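Local coordinates for D-alanyl transferase DltD (Enterococcus faecalis, PDB 6O93), which probably transfers D-alanine to lipoteichoic acid as a membrane-linked member of the DltD family, in Gram-positive cell wall biogenesis, at residues Gln126-Leu131 / Lys158-Thr163. Residues are numbered along the deposited sequence; the frame is centred on the assembly and turned at random.
Sequences QTYQWL and KVLMET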
loop_
_atom_site.group_PDB
_atom_site.type_symbol
_atom_site.label_atom_id
_atom_site.label_comp_id
_atom_site.label_asym_id
_atom_site.label_seq_id
_atom_site.Cartn_x
_atom_site.Cartn_y
_atom_site.Cartn_z
ATOM N N GLN A 126 -12.175 7.770 -9.504
ATOM C CA GLN A 126 -10.864 7.602 -10.125
ATOM C C GLN A 126 -10.952 6.766 -11.399
ATOM O O GLN A 126 -10.256 7.047 -12.383
ATOM C CB GLN A 126 -9.899 6.968 -9.122
ATOM C CG GLN A 126 -9.700 7.802 -7.863
ATOM C CD GLN A 126 -8.935 7.066 -6.774
ATOM O OE1 GLN A 126 -8.537 5.914 -6.945
ATOM N NE2 GLN A 126 -8.734 7.733 -5.643
ATOM N N THR A 127 -11.808 5.744 -11.408
ATOM C CA THR A 127 -11.955 4.911 -12.597
ATOM C C THR A 127 -12.576 5.698 -13.746
ATOM O O THR A 127 -12.097 5.638 -14.884
ATOM C CB THR A 127 -12.797 3.677 -12.269
ATOM O OG1 THR A 127 -12.186 2.960 -11.191
ATOM C CG2 THR A 127 -12.912 2.759 -13.477
ATOM N N TYR A 128 -13.646 6.446 -13.468
ATOM C CA TYR A 128 -14.268 7.267 -14.504
ATOM C C TYR A 128 -13.328 8.372 -14.977
ATOM O O TYR A 128 -13.260 8.667 -16.177
ATOM C CB TYR A 128 -15.573 7.874 -13.985
ATOM C CG TYR A 128 -16.781 6.959 -14.055
ATOM C CD1 TYR A 128 -16.643 5.584 -14.198
ATOM C CD2 TYR A 128 -18.065 7.483 -13.994
ATOM C CE1 TYR A 128 -17.754 4.759 -14.268
ATOM C CE2 TYR A 128 -19.177 6.670 -14.062
ATOM C CZ TYR A 128 -19.019 5.310 -14.200
ATOM O OH TYR A 128 -20.131 4.507 -14.270
ATOM N N GLN A 129 -12.609 9.006 -14.047
ATOM C CA GLN A 129 -11.641 10.028 -14.429
ATOM C C GLN A 129 -10.588 9.456 -15.370
ATOM O O GLN A 129 -10.217 10.094 -16.363
ATOM C CB GLN A 129 -10.980 10.610 -13.179
ATOM C CG GLN A 129 -9.963 11.706 -13.460
ATOM C CD GLN A 129 -9.102 12.015 -12.254
ATOM O OE1 GLN A 129 -8.694 11.113 -11.519
ATOM N NE2 GLN A 129 -8.823 13.296 -12.039
ATOM N N TRP A 130 -10.096 8.254 -15.070
ATOM C CA TRP A 130 -9.089 7.620 -15.914
ATOM C C TRP A 130 -9.597 7.445 -17.342
ATOM O O TRP A 130 -8.891 7.758 -18.307
ATOM C CB TRP A 130 -8.682 6.280 -15.292
ATOM C CG TRP A 130 -8.090 5.274 -16.236
ATOM C CD1 TRP A 130 -6.967 5.422 -17.001
ATOM C CD2 TRP A 130 -8.575 3.948 -16.489
ATOM N NE1 TRP A 130 -6.732 4.273 -17.721
ATOM C CE2 TRP A 130 -7.704 3.354 -17.425
ATOM C CE3 TRP A 130 -9.666 3.208 -16.018
ATOM C CZ2 TRP A 130 -7.891 2.055 -17.900
ATOM C CZ3 TRP A 130 -9.849 1.919 -16.493
ATOM C CH2 TRP A 130 -8.966 1.355 -17.423
ATOM N N LEU A 131 -10.832 6.962 -17.497
ATOM C CA LEU A 131 -11.365 6.727 -18.836
ATOM C C LEU A 131 -11.728 8.027 -19.541
ATOM O O LEU A 131 -11.584 8.124 -20.765
ATOM C CB LEU A 131 -12.584 5.809 -18.762
ATOM C CG LEU A 131 -12.294 4.394 -18.256
ATOM C CD1 LEU A 131 -13.584 3.646 -17.987
ATOM C CD2 LEU A 131 -11.435 3.635 -19.258
ATOM N N LYS A 158 -22.731 -1.326 -16.867
ATOM C CA LYS A 158 -22.771 -1.787 -18.252
ATOM C C LYS A 158 -21.976 -0.871 -19.175
ATOM O O LYS A 158 -21.214 -1.345 -20.024
ATOM C CB LYS A 158 -24.222 -1.897 -18.721
ATOM C CG LYS A 158 -25.068 -2.862 -17.897
ATOM C CD LYS A 158 -24.493 -4.275 -17.907
ATOM C CE LYS A 158 -25.397 -5.250 -17.167
ATOM N NZ LYS A 158 -24.908 -6.656 -17.273
ATOM N N VAL A 159 -22.152 0.446 -19.042
ATOM C CA VAL A 159 -21.396 1.371 -19.882
ATOM C C VAL A 159 -19.903 1.197 -19.641
ATOM O O VAL A 159 -19.101 1.185 -20.582
ATOM C CB VAL A 159 -21.847 2.822 -19.630
ATOM C CG1 VAL A 159 -20.959 3.798 -20.396
ATOM C CG2 VAL A 159 -23.301 3.000 -20.032
ATOM N N LEU A 160 -19.509 1.051 -18.375
ATOM C CA LEU A 160 -18.111 0.788 -18.059
ATOM C C LEU A 160 -17.638 -0.501 -18.716
ATOM O O LEU A 160 -16.587 -0.533 -19.367
ATOM C CB LEU A 160 -17.928 0.725 -16.542
ATOM C CG LEU A 160 -16.507 0.475 -16.028
ATOM C CD1 LEU A 160 -15.534 1.472 -16.620
ATOM C CD2 LEU A 160 -16.478 0.541 -14.512
ATOM N N MET A 161 -18.413 -1.580 -18.565
ATOM C CA MET A 161 -18.032 -2.855 -19.165
ATOM C C MET A 161 -17.882 -2.728 -20.675
ATOM O O MET A 161 -16.948 -3.286 -21.264
ATOM C CB MET A 161 -19.066 -3.927 -18.820
ATOM C CG MET A 161 -18.988 -4.417 -17.382
ATOM S SD MET A 161 -17.474 -5.339 -17.044
ATOM C CE MET A 161 -17.789 -6.855 -17.944
ATOM N N GLU A 162 -18.793 -1.997 -21.317
ATOM C CA GLU A 162 -18.696 -1.803 -22.759
ATOM C C GLU A 162 -17.449 -1.006 -23.120
ATOM O O GLU A 162 -16.778 -1.303 -24.116
ATOM C CB GLU A 162 -19.958 -1.110 -23.271
ATOM C CG GLU A 162 -21.200 -1.978 -23.157
ATOM C CD GLU A 162 -22.482 -1.244 -23.503
ATOM O OE1 GLU A 162 -22.528 -0.001 -23.368
ATOM O OE2 GLU A 162 -23.449 -1.921 -23.909
ATOM N N THR A 163 -17.115 0.004 -22.315
ATOM C CA THR A 163 -15.907 0.781 -22.566
ATOM C C THR A 163 -14.656 -0.068 -22.376
ATOM O O THR A 163 -13.721 0.002 -23.183
ATOM C CB THR A 163 -15.872 2.001 -21.645
ATOM O OG1 THR A 163 -17.043 2.800 -21.860
ATOM C CG2 THR A 163 -14.625 2.840 -21.907
#
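L131 and L160 meet between two helix segments, 126-131 and 158-163, whose axes are 12.1 Å apart at closest and run at 43° to each other. The backbones stay well separated, with Y128 CA and L160 CA 8.3 Å apart. Side chains bridge the gap through apolar contacts. With chi1 near 180° (-179°), L160 CG points away from the backbone N, which carries both methyls across to helix 124-132. L160 CD1 meets L131 CD1 at 3.2 Å, tighter than usual for two methyls, so the exact spacing is doubtful. The two leucine side chains cross at about a right angle. CD1 of L160 also approaches the T127 methyl CG2, at 4.3 Å. The other methyl, L160 CD2, comes to the edge of the Y128 ring near its plane, 4.4 Å from Y128 CE1. L131 CD1 also meets T163 CG2 tip to tip, 4.1 Å away. The T163 hydroxyl is turned back on its own helix. T163 OG1 donates to V159 O at 2.9 Å, and T163 N reaches the same oxygen from the opposite face of the carbonyl plane. CG2 is thus the branch that meets L131. The hydroxyls of T127 and Y128 bond outside the two segments: T127 OG1 with S123 O, Y128 OH with D157 OD2. D157 OD1 accepts from L160 N, so one carboxylate joins the Y128 hydroxyl to the start of helix 158-168. This buried packing joins helices 124-132 and 158-168, about 23 Å from the chain centre; the parallel five-stranded sheet is consistent with the SGNH hydrolase clan. Helix 175-195 lies against both, through F181, while Y122, from a loop, and V154 of helix 152-155 pack on L160.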